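Local coordinates for protein N2152 (Neocallimastix frontalis, PDB 5U22) that probably hydrolyses arabinosyl-containing glycosides, as a family 39 glycoside hydrolase that combines a TIM barrel with a beta sandwich, at residues 102-107 / 143-148; 109-114 / 151-156; 119-124 / 165-170. All coordinates share one frame; numbering follows the deposited sequence.

Contact 1 (102-107 / 143-148); sequences ELADIL and EIWNEP
E102 and E143 form a parallel beta bridge, their CA atoms 5.0 Å apart, and the next step is a backbone bond from L103 N to E143 O of 3.0 Å with an N-H...O angle of 154°. A water gives E143 O a second hydrogen: it accepts from A104 N at 2.9 Å and donates to E143 O, with a weak bond to W145 O, so it carries the pairing on past the end of strand 98-102, where the chain enters the 3-10 segment 103-106. The two glutamates leave the same face of the sheet side by side; with CG trans to the amide N in both (chi1 -172° for E102), the two chains run outward the same way. Their carboxylates stay apart, E102 OE2 lying 5.3 Å from E143 OE1. A salt bridge to R68 and hydrogen bonds to S184 and N245 hold E143, and R68 would probably temper the like charges. E102 OE2 also lies 3.0 Å from N146 ND2, but the angle is too poor for a hydrogen bond and the carboxylate and amide planes stand 76° apart. The N146 amide is instead bound by Y112 through ND2 and by R68 through OD1. Further out, A104 CB rests over one face of the W145 indole, 4.0 Å from CE3, while L107 CD1 meets the ring's edge at 3.6 Å from CH2. W145 NE1 hydrogen-bonds T151 OG1. N146 and E147 both hydrogen-bond a bound BTB molecule, probably from the crystallisation liquor. Adjacent strands of a TIM barrel thus end here beside the pocket that holds it, probably the active site, and the Asn-Glu pair after strand 139-143 is consistent with the signature that carries the acid/base in clan GH-A glycosidases.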
loop_
_atom_site.group_PDB
_atom_site.type_symbol
_atom_site.label_atom_id
_atom_site.label_comp_id
_atom_site.label_asym_id
_atom_site.label_seq_id
_atom_site.Cartn_x
_atom_site.Cartn_y
_atom_site.Cartn_z
ATOM N N GLU A 102 14.610 -3.727 -2.402
ATOM C CA GLU A 102 14.652 -3.258 -3.798
ATOM C C GLU A 102 16.089 -3.362 -4.303
ATOM O O GLU A 102 16.906 -2.460 -4.114
ATOM C CB GLU A 102 14.127 -1.831 -3.900
ATOM C CG GLU A 102 13.944 -1.334 -5.353
ATOM C CD GLU A 102 13.779 0.185 -5.443
ATOM O OE1 GLU A 102 14.112 0.879 -4.460
ATOM O OE2 GLU A 102 13.324 0.679 -6.497
ATOM N N LEU A 103 16.410 -4.479 -4.956
ATOM C CA LEU A 103 17.790 -4.711 -5.378
ATOM C C LEU A 103 18.252 -3.701 -6.423
ATOM O O LEU A 103 19.450 -3.405 -6.492
ATOM C CB LEU A 103 17.938 -6.134 -5.931
ATOM C CG LEU A 103 17.748 -7.282 -4.938
ATOM C CD1 LEU A 103 17.621 -8.625 -5.665
ATOM C CD2 LEU A 103 18.920 -7.322 -3.978
ATOM N N ALA A 104 17.333 -3.175 -7.247
ATOM C CA ALA A 104 17.736 -2.265 -8.320
ATOM C C ALA A 104 18.522 -1.079 -7.785
ATOM O O ALA A 104 19.430 -0.577 -8.457
ATOM C CB ALA A 104 16.509 -1.766 -9.090
ATOM N N ASP A 105 18.209 -0.624 -6.576
ATOM C CA ASP A 105 18.833 0.607 -6.102
ATOM C C ASP A 105 20.266 0.400 -5.620
ATOM O O ASP A 105 20.898 1.356 -5.154
ATOM C CB ASP A 105 17.965 1.249 -5.022
ATOM C CG ASP A 105 16.828 2.056 -5.618
ATOM O OD1 ASP A 105 16.510 1.819 -6.803
ATOM O OD2 ASP A 105 16.282 2.953 -4.937
ATOM N N ILE A 106 20.799 -0.817 -5.734
ATOM C CA ILE A 106 22.249 -0.997 -5.723
ATOM C C ILE A 106 22.904 -0.062 -6.729
ATOM O O ILE A 106 24.026 0.422 -6.510
ATOM C CB ILE A 106 22.607 -2.470 -6.024
ATOM C CG1 ILE A 106 22.288 -3.367 -4.827
ATOM C CG2 ILE A 106 24.091 -2.611 -6.440
ATOM C CD1 ILE A 106 22.506 -4.825 -5.116
ATOM N N LEU A 107 22.229 0.213 -7.821
ATOM C CA LEU A 107 22.773 0.913 -8.985
ATOM C C LEU A 107 22.411 2.392 -8.976
ATOM O O LEU A 107 21.292 2.756 -8.594
ATOM C CB LEU A 107 22.249 0.290 -10.278
ATOM C CG LEU A 107 22.559 -1.197 -10.438
ATOM C CD1 LEU A 107 21.938 -1.697 -11.742
ATOM C CD2 LEU A 107 24.069 -1.448 -10.400
ATOM N N GLU A 143 13.352 -8.123 -4.363
ATOM C CA GLU A 143 12.742 -7.557 -5.558
ATOM C C GLU A 143 13.838 -7.320 -6.591
ATOM O O GLU A 143 14.779 -6.564 -6.336
ATOM C CB GLU A 143 12.008 -6.263 -5.209
ATOM C CG GLU A 143 11.225 -5.653 -6.356
ATOM C CD GLU A 143 10.595 -4.321 -5.983
ATOM O OE1 GLU A 143 10.941 -3.761 -4.912
ATOM O OE2 GLU A 143 9.753 -3.834 -6.766
ATOM N N ILE A 144 13.719 -7.973 -7.748
ATOM C CA ILE A 144 14.842 -8.068 -8.678
ATOM C C ILE A 144 15.128 -6.729 -9.354
ATOM O O ILE A 144 16.296 -6.364 -9.555
ATOM C CB ILE A 144 14.583 -9.197 -9.701
ATOM C CG1 ILE A 144 14.803 -10.557 -9.034
ATOM C CG2 ILE A 144 15.479 -9.046 -10.953
ATOM C CD1 ILE A 144 14.584 -11.765 -9.952
ATOM N N TRP A 145 14.090 -5.972 -9.704
ATOM C CA TRP A 145 14.283 -4.753 -10.480
ATOM C C TRP A 145 13.222 -3.734 -10.084
ATOM O O TRP A 145 12.477 -3.926 -9.119
ATOM C CB TRP A 145 14.249 -5.066 -11.980
ATOM C CG TRP A 145 14.915 -4.009 -12.829
ATOM C CD1 TRP A 145 14.309 -3.163 -13.722
ATOM C CD2 TRP A 145 16.307 -3.688 -12.853
ATOM N NE1 TRP A 145 15.245 -2.335 -14.305
ATOM C CE2 TRP A 145 16.483 -2.649 -13.797
ATOM C CE3 TRP A 145 17.430 -4.185 -12.181
ATOM C CZ2 TRP A 145 17.731 -2.089 -14.070
ATOM C CZ3 TRP A 145 18.680 -3.635 -12.464
ATOM C CH2 TRP A 145 18.818 -2.596 -13.405
ATOM N N ASN A 146 13.154 -2.635 -10.838
ATOM C CA ASN A 146 12.197 -1.563 -10.564
ATOM C C ASN A 146 11.873 -0.896 -11.886
ATOM O O ASN A 146 12.774 -0.359 -12.538
ATOM C CB ASN A 146 12.768 -0.537 -9.577
ATOM C CG ASN A 146 11.791 0.597 -9.260
ATOM O OD1 ASN A 146 10.589 0.381 -9.117
ATOM N ND2 ASN A 146 12.320 1.814 -9.131
ATOM N N GLU A 147 10.601 -0.943 -12.274
ATOM C CA GLU A 147 10.106 -0.280 -13.476
ATOM C C GLU A 147 10.959 -0.592 -14.713
ATOM O O GLU A 147 11.497 0.324 -15.348
ATOM C CB GLU A 147 9.993 1.220 -13.252
ATOM C CG GLU A 147 9.096 1.524 -12.045
ATOM C CD GLU A 147 8.578 2.947 -11.991
ATOM O OE1 GLU A 147 9.224 3.860 -12.563
ATOM O OE2 GLU A 147 7.507 3.148 -11.364
ATOM N N PRO A 148 11.070 -1.863 -15.088
ATOM C CA PRO A 148 11.825 -2.188 -16.303
ATOM C C PRO A 148 11.236 -1.543 -17.539
ATOM O O PRO A 148 11.976 -1.273 -18.498
ATOM C CB PRO A 148 11.736 -3.717 -16.359
ATOM C CG PRO A 148 10.427 -4.032 -15.640
ATOM C CD PRO A 148 10.401 -3.045 -14.512
HETATM O O HOH W 1 14.501 -3.858 -7.168
#

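Contact 2 (109-114 / 151-156); sequences GWPYRW and TWKDSN
T151 CG2 sits over the W110 face, 3.4 Å from the centroid of the six-membered ring and 13° off its normal, a clear CH-pi contact. The same threonine is met by P111, whose CB lies 3.6 Å from T151 O, and by Y112, whose ring edge turns CD2 toward T151 OG1. At the other end, the edge of W152 points at the face of W114 in a T-shaped pair, the six-membered centroids 4.9 Å apart and the planes at 68°. N156 CB lies over the five-membered ring of W114, 3.8 Å from its centroid. Both segments belong to loops beyond the C-terminal ends of TIM-barrel strands, after 98-102 and 139-143, and W110 comes close to the bound BTB. Between the two aromatic ends water joins the loops: one molecule accepts from N156 ND2 at 3.1 Å and lies near Y112 O and T151 O, while another accepts from W114 N at 3.1 Å and lies 2.8 Å from N156 OD1. A cis peptide before P111 shapes the first loop. With chi1 at 60°, T151 OG1 is turned away from W110 to a hydrogen bond with E147 O; Y112 OH is held by D105, and W152 NE1 by L158 O.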
loop_
_atom_site.group_PDB
_atom_site.type_symbol
_atom_site.label_atom_id
_atom_site.label_comp_id
_atom_site.label_asym_id
_atom_site.label_seq_id
_atom_site.Cartn_x
_atom_site.Cartn_y
_atom_site.Cartn_z
ATOM N N GLY A 109 21.815 6.234 -10.861
ATOM C CA GLY A 109 21.273 6.814 -12.082
ATOM C C GLY A 109 19.829 6.421 -12.329
ATOM O O GLY A 109 19.344 5.386 -11.877
ATOM N N TRP A 110 19.119 7.288 -13.048
ATOM C CA TRP A 110 17.778 6.966 -13.536
ATOM C C TRP A 110 17.653 7.390 -14.998
ATOM O O TRP A 110 17.700 8.587 -15.304
ATOM C CB TRP A 110 16.688 7.640 -12.697
ATOM C CG TRP A 110 15.301 7.195 -13.093
ATOM C CD1 TRP A 110 14.492 7.774 -14.025
ATOM C CD2 TRP A 110 14.573 6.072 -12.573
ATOM N NE1 TRP A 110 13.303 7.087 -14.117
ATOM C CE2 TRP A 110 13.326 6.036 -13.239
ATOM C CE3 TRP A 110 14.850 5.098 -11.607
ATOM C CZ2 TRP A 110 12.353 5.061 -12.970
ATOM C CZ3 TRP A 110 13.885 4.119 -11.348
ATOM C CH2 TRP A 110 12.649 4.114 -12.027
ATOM N N PRO A 111 17.509 6.414 -15.914
ATOM C CA PRO A 111 17.460 4.965 -15.659
ATOM C C PRO A 111 18.742 4.400 -15.064
ATOM O O PRO A 111 19.808 4.966 -15.308
ATOM C CB PRO A 111 17.210 4.379 -17.045
ATOM C CG PRO A 111 16.515 5.494 -17.793
ATOM C CD PRO A 111 17.230 6.719 -17.327
ATOM N N TYR A 112 18.608 3.322 -14.286
ATOM C CA TYR A 112 19.750 2.685 -13.632
ATOM C C TYR A 112 20.902 2.477 -14.601
ATOM O O TYR A 112 20.715 2.017 -15.730
ATOM C CB TYR A 112 19.349 1.332 -13.043
ATOM C CG TYR A 112 18.261 1.420 -12.003
ATOM C CD1 TYR A 112 18.539 1.883 -10.724
ATOM C CD2 TYR A 112 16.949 1.056 -12.303
ATOM C CE1 TYR A 112 17.540 1.974 -9.766
ATOM C CE2 TYR A 112 15.946 1.142 -11.352
ATOM C CZ TYR A 112 16.251 1.609 -10.088
ATOM O OH TYR A 112 15.267 1.712 -9.131
ATOM N N ARG A 113 22.105 2.788 -14.141
ATOM C CA ARG A 113 23.284 2.611 -14.978
ATOM C C ARG A 113 23.753 1.172 -14.827
ATOM O O ARG A 113 24.403 0.817 -13.841
ATOM C CB ARG A 113 24.361 3.620 -14.598
ATOM C CG ARG A 113 24.016 5.019 -15.070
ATOM C CD ARG A 113 25.264 5.856 -15.214
ATOM N NE ARG A 113 25.749 6.275 -13.909
ATOM C CZ ARG A 113 25.251 7.307 -13.245
ATOM N NH1 ARG A 113 24.254 8.008 -13.767
ATOM N NH2 ARG A 113 25.742 7.633 -12.057
ATOM N N TRP A 114 23.398 0.339 -15.803
ATOM C CA TRP A 114 23.728 -1.078 -15.755
ATOM C C TRP A 114 25.238 -1.264 -15.853
ATOM O O TRP A 114 25.862 -0.734 -16.783
ATOM C CB TRP A 114 23.032 -1.798 -16.900
ATOM C CG TRP A 114 23.325 -3.257 -17.034
ATOM C CD1 TRP A 114 24.086 -3.856 -18.000
ATOM C CD2 TRP A 114 22.848 -4.310 -16.188
ATOM N NE1 TRP A 114 24.100 -5.224 -17.810
ATOM C CE2 TRP A 114 23.354 -5.524 -16.700
ATOM C CE3 TRP A 114 22.043 -4.345 -15.046
ATOM C CZ2 TRP A 114 23.078 -6.755 -16.112
ATOM C CZ3 TRP A 114 21.769 -5.571 -14.466
ATOM C CH2 TRP A 114 22.287 -6.758 -14.996
ATOM N N THR A 151 13.153 1.676 -17.228
ATOM C CA THR A 151 14.588 1.745 -16.971
ATOM C C THR A 151 15.431 0.678 -17.650
ATOM O O THR A 151 16.651 0.843 -17.703
ATOM C CB THR A 151 14.874 1.669 -15.465
ATOM O OG1 THR A 151 14.373 0.428 -14.933
ATOM C CG2 THR A 151 14.236 2.835 -14.765
ATOM N N TRP A 152 14.848 -0.408 -18.157
ATOM C CA TRP A 152 15.675 -1.400 -18.827
ATOM C C TRP A 152 15.938 -0.987 -20.272
ATOM O O TRP A 152 15.031 -0.542 -20.978
ATOM C CB TRP A 152 15.041 -2.793 -18.786
ATOM C CG TRP A 152 16.088 -3.781 -19.212
ATOM C CD1 TRP A 152 16.269 -4.298 -20.463
ATOM C CD2 TRP A 152 17.180 -4.252 -18.418
ATOM N NE1 TRP A 152 17.384 -5.107 -20.481
ATOM C CE2 TRP A 152 17.960 -5.097 -19.237
ATOM C CE3 TRP A 152 17.563 -4.060 -17.083
ATOM C CZ2 TRP A 152 19.089 -5.756 -18.765
ATOM C CZ3 TRP A 152 18.691 -4.712 -16.615
ATOM C CH2 TRP A 152 19.446 -5.543 -17.455
ATOM N N LYS A 153 17.189 -1.140 -20.713
ATOM C CA LYS A 153 17.614 -0.748 -22.055
ATOM C C LYS A 153 18.260 -1.940 -22.743
ATOM O O LYS A 153 19.125 -2.598 -22.156
ATOM C CB LYS A 153 18.609 0.418 -22.005
ATOM C CG LYS A 153 18.103 1.671 -21.297
ATOM C CD LYS A 153 16.797 2.194 -21.905
ATOM C CE LYS A 153 16.272 3.400 -21.117
ATOM N NZ LYS A 153 14.934 3.849 -21.596
ATOM N N ASP A 154 17.845 -2.210 -23.988
ATOM C CA ASP A 154 18.427 -3.318 -24.749
ATOM C C ASP A 154 19.940 -3.204 -24.839
ATOM O O ASP A 154 20.642 -4.221 -24.931
ATOM C CB ASP A 154 17.848 -3.368 -26.168
ATOM C CG ASP A 154 16.434 -3.928 -26.221
ATOM O OD1 ASP A 154 16.023 -4.646 -25.284
ATOM O OD2 ASP A 154 15.742 -3.652 -27.229
ATOM N N SER A 155 20.460 -1.978 -24.827
ATOM C CA SER A 155 21.894 -1.740 -24.905
ATOM C C SER A 155 22.650 -2.239 -23.679
ATOM O O SER A 155 23.886 -2.221 -23.690
ATOM C CB SER A 155 22.154 -0.248 -25.093
ATOM O OG SER A 155 21.677 0.470 -23.975
ATOM N N ASN A 156 21.952 -2.666 -22.623
ATOM C CA ASN A 156 22.616 -3.302 -21.486
ATOM C C ASN A 156 23.303 -4.612 -21.868
ATOM O O ASN A 156 24.124 -5.110 -21.090
ATOM C CB ASN A 156 21.613 -3.572 -20.354
ATOM C CG ASN A 156 21.113 -2.301 -19.694
ATOM O OD1 ASN A 156 21.628 -1.213 -19.954
ATOM N ND2 ASN A 156 20.123 -2.437 -18.809
HETATM O O HOH W 2 19.158 -0.004 -17.083
HETATM O O HOH W 3 22.135 1.141 -18.491
#

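Contact 3 (119-124 / 165-170); sequences TWFNEI and KQTYDL
This is a helix-helix packing contact, made on the outside of the TIM barrel between helix 117-134 and helix 160-174. The axes of the two short segments approach to 11.4 Å and cross at -29°, both running the same way, a separation bridged mainly by side chains. The one polar link is W120 NE1 to T167 OG1, 3.0 Å long, with an N-H...O angle of 157°; the oxygen lies practically in the indole plane, a geometry that favours this rotation of the ring. T167 OG1 is held from its own helix as well, by a bond to M163 O one turn earlier. In the threonine OG1 lies beside the backbone N, which places CG2 trans to that N, and CG2 meets I124 CD1 at 3.6 Å. F121 reaches across beside them. L170 CD2 stands almost on the ring axis, 3.7 Å from the F121 centroid and 10° off the normal, and the far corner CZ comes within 3.4 Å of Q166 O. That same L170 methyl also touches I124 CG2 at 3.8 Å, so it is wedged between phenylalanine and isoleucine. Replacing F121 by an alanine is likely to leave L170 CD2 without the ring face it rests on and to open a gap beside Q166 O. Toward the barrel, W120 meets W145 edge-to-face and packs against L103, while I144, just past strand 139-143, lies against helix 160-174. The two helices thus lie next to each other in the helical layer, the first linking strands 98-102 and 139-143, the second following 139-143 on the way to strand 180-185.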
loop_
_atom_site.group_PDB
_atom_site.type_symbol
_atom_site.label_atom_id
_atom_site.label_comp_id
_atom_site.label_asym_id
_atom_site.label_seq_id
_atom_site.Cartn_x
_atom_site.Cartn_y
_atom_site.Cartn_z
ATOM N N THR A 119 29.154 -7.437 -12.388
ATOM C CA THR A 119 29.077 -6.558 -11.219
ATOM C C THR A 119 27.718 -6.652 -10.538
ATOM O O THR A 119 27.631 -6.650 -9.307
ATOM C CB THR A 119 29.371 -5.121 -11.636
ATOM O OG1 THR A 119 30.741 -5.026 -12.032
ATOM C CG2 THR A 119 29.113 -4.136 -10.484
ATOM N N TRP A 120 26.647 -6.728 -11.324
ATOM C CA TRP A 120 25.319 -6.937 -10.751
ATOM C C TRP A 120 25.301 -8.152 -9.829
ATOM O O TRP A 120 24.810 -8.088 -8.695
ATOM C CB TRP A 120 24.315 -7.087 -11.890
ATOM C CG TRP A 120 22.884 -7.383 -11.520
ATOM C CD1 TRP A 120 22.164 -8.478 -11.906
ATOM C CD2 TRP A 120 21.985 -6.559 -10.762
ATOM N NE1 TRP A 120 20.882 -8.395 -11.433
ATOM C CE2 TRP A 120 20.742 -7.231 -10.723
ATOM C CE3 TRP A 120 22.108 -5.329 -10.104
ATOM C CZ2 TRP A 120 19.630 -6.715 -10.050
ATOM C CZ3 TRP A 120 20.991 -4.812 -9.428
ATOM C CH2 TRP A 120 19.770 -5.506 -9.416
ATOM N N PHE A 121 25.863 -9.266 -10.295
ATOM C CA PHE A 121 25.863 -10.476 -9.485
ATOM C C PHE A 121 26.767 -10.330 -8.264
ATOM O O PHE A 121 26.407 -10.767 -7.164
ATOM C CB PHE A 121 26.281 -11.668 -10.350
ATOM C CG PHE A 121 25.131 -12.338 -11.073
ATOM C CD1 PHE A 121 23.975 -11.644 -11.395
ATOM C CD2 PHE A 121 25.200 -13.686 -11.397
ATOM C CE1 PHE A 121 22.918 -12.274 -12.051
ATOM C CE2 PHE A 121 24.142 -14.327 -12.044
ATOM C CZ PHE A 121 23.004 -13.619 -12.369
ATOM N N ASN A 122 27.951 -9.729 -8.431
ATOM C CA ASN A 122 28.823 -9.498 -7.279
ATOM C C ASN A 122 28.119 -8.657 -6.214
ATOM O O ASN A 122 28.174 -8.970 -5.020
ATOM C CB ASN A 122 30.119 -8.822 -7.729
ATOM C CG ASN A 122 31.036 -9.769 -8.474
ATOM O OD1 ASN A 122 31.092 -10.961 -8.163
ATOM N ND2 ASN A 122 31.746 -9.247 -9.477
ATOM N N GLU A 123 27.444 -7.589 -6.634
ATOM C CA GLU A 123 26.745 -6.745 -5.668
ATOM C C GLU A 123 25.619 -7.504 -4.977
ATOM O O GLU A 123 25.435 -7.372 -3.763
ATOM C CB GLU A 123 26.209 -5.492 -6.358
ATOM C CG GLU A 123 27.290 -4.505 -6.750
ATOM C CD GLU A 123 28.060 -4.001 -5.556
ATOM O OE1 GLU A 123 27.424 -3.657 -4.542
ATOM O OE2 GLU A 123 29.304 -3.956 -5.622
ATOM N N ILE A 124 24.855 -8.302 -5.731
ATOM C CA ILE A 124 23.778 -9.082 -5.124
ATOM C C ILE A 124 24.343 -10.083 -4.128
ATOM O O ILE A 124 23.835 -10.205 -3.008
ATOM C CB ILE A 124 22.925 -9.772 -6.208
ATOM C CG1 ILE A 124 22.089 -8.727 -6.952
ATOM C CG2 ILE A 124 21.998 -10.795 -5.599
ATOM C CD1 ILE A 124 21.339 -9.295 -8.135
ATOM N N LYS A 165 15.427 -13.756 -15.562
ATOM C CA LYS A 165 15.687 -15.187 -15.449
ATOM C C LYS A 165 17.020 -15.456 -14.763
ATOM O O LYS A 165 17.111 -16.291 -13.857
ATOM C CB LYS A 165 15.665 -15.811 -16.844
ATOM C CG LYS A 165 16.183 -17.243 -16.909
ATOM C CD LYS A 165 15.348 -18.196 -16.073
ATOM C CE LYS A 165 15.751 -19.652 -16.331
ATOM N NZ LYS A 165 15.106 -20.569 -15.361
ATOM N N GLN A 166 18.071 -14.756 -15.183
ATOM C CA GLN A 166 19.394 -15.043 -14.644
ATOM C C GLN A 166 19.497 -14.635 -13.184
ATOM O O GLN A 166 20.124 -15.334 -12.379
ATOM C CB GLN A 166 20.464 -14.346 -15.488
ATOM C CG GLN A 166 20.637 -14.963 -16.889
ATOM C CD GLN A 166 21.463 -14.093 -17.832
ATOM O OE1 GLN A 166 22.432 -13.451 -17.416
ATOM N NE2 GLN A 166 21.077 -14.063 -19.107
ATOM N N THR A 167 18.883 -13.515 -12.815
ATOM C CA THR A 167 18.957 -13.084 -11.426
ATOM C C THR A 167 18.076 -13.963 -10.544
ATOM O O THR A 167 18.424 -14.257 -9.392
ATOM C CB THR A 167 18.553 -11.610 -11.320
ATOM O OG1 THR A 167 19.346 -10.841 -12.232
ATOM C CG2 THR A 167 18.773 -11.097 -9.917
ATOM N N TYR A 168 16.922 -14.374 -11.071
ATOM C CA TYR A 168 16.046 -15.305 -10.371
ATOM C C TYR A 168 16.783 -16.597 -10.033
ATOM O O TYR A 168 16.730 -17.079 -8.896
ATOM C CB TYR A 168 14.824 -15.577 -11.250
ATOM C CG TYR A 168 13.717 -16.425 -10.661
ATOM C CD1 TYR A 168 13.834 -17.815 -10.569
ATOM C CD2 TYR A 168 12.524 -15.845 -10.263
ATOM C CE1 TYR A 168 12.799 -18.591 -10.049
ATOM C CE2 TYR A 168 11.488 -16.609 -9.751
ATOM C CZ TYR A 168 11.631 -17.972 -9.643
ATOM O OH TYR A 168 10.586 -18.705 -9.139
ATOM N N ASP A 169 17.504 -17.160 -11.009
ATOM C CA ASP A 169 18.235 -18.397 -10.752
ATOM C C ASP A 169 19.308 -18.179 -9.704
ATOM O O ASP A 169 19.550 -19.051 -8.860
ATOM C CB ASP A 169 18.850 -18.936 -12.046
ATOM C CG ASP A 169 17.800 -19.462 -13.015
ATOM O OD1 ASP A 169 16.634 -19.592 -12.604
ATOM O OD2 ASP A 169 18.141 -19.738 -14.187
ATOM N N LEU A 170 19.967 -17.018 -9.743
ATOM C CA LEU A 170 20.954 -16.690 -8.721
ATOM C C LEU A 170 20.316 -16.648 -7.333
ATOM O O LEU A 170 20.832 -17.244 -6.381
ATOM C CB LEU A 170 21.624 -15.356 -9.058
ATOM C CG LEU A 170 22.498 -14.820 -7.913
ATOM C CD1 LEU A 170 23.700 -15.728 -7.695
ATOM C CD2 LEU A 170 22.932 -13.395 -8.179
#

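Each contact pairs a piece of one beta-alpha unit with the matching piece of the next: 102-107, 109-114 and 119-124 follow strand 98-102 in turn, and 143-148, 151-156 and 165-170 follow strand 139-143 in the same order, interleaving along the chain. Contact 1 lies at the C-terminal strand ends, its centre about 11 Å from those of contact 2, in the loops beyond, and contact 3, between the helices outside; the centres of contacts 2 and 3 are about 16 Å apart. Y112 OH probably hydrogen-bonds D105 and N146, tying contacts 1 and 2, and W120 touches W114 and the I144 carbonyl: probable active-site loops and helical layer of the TIM barrel pack together across two neighbouring beta-alpha units.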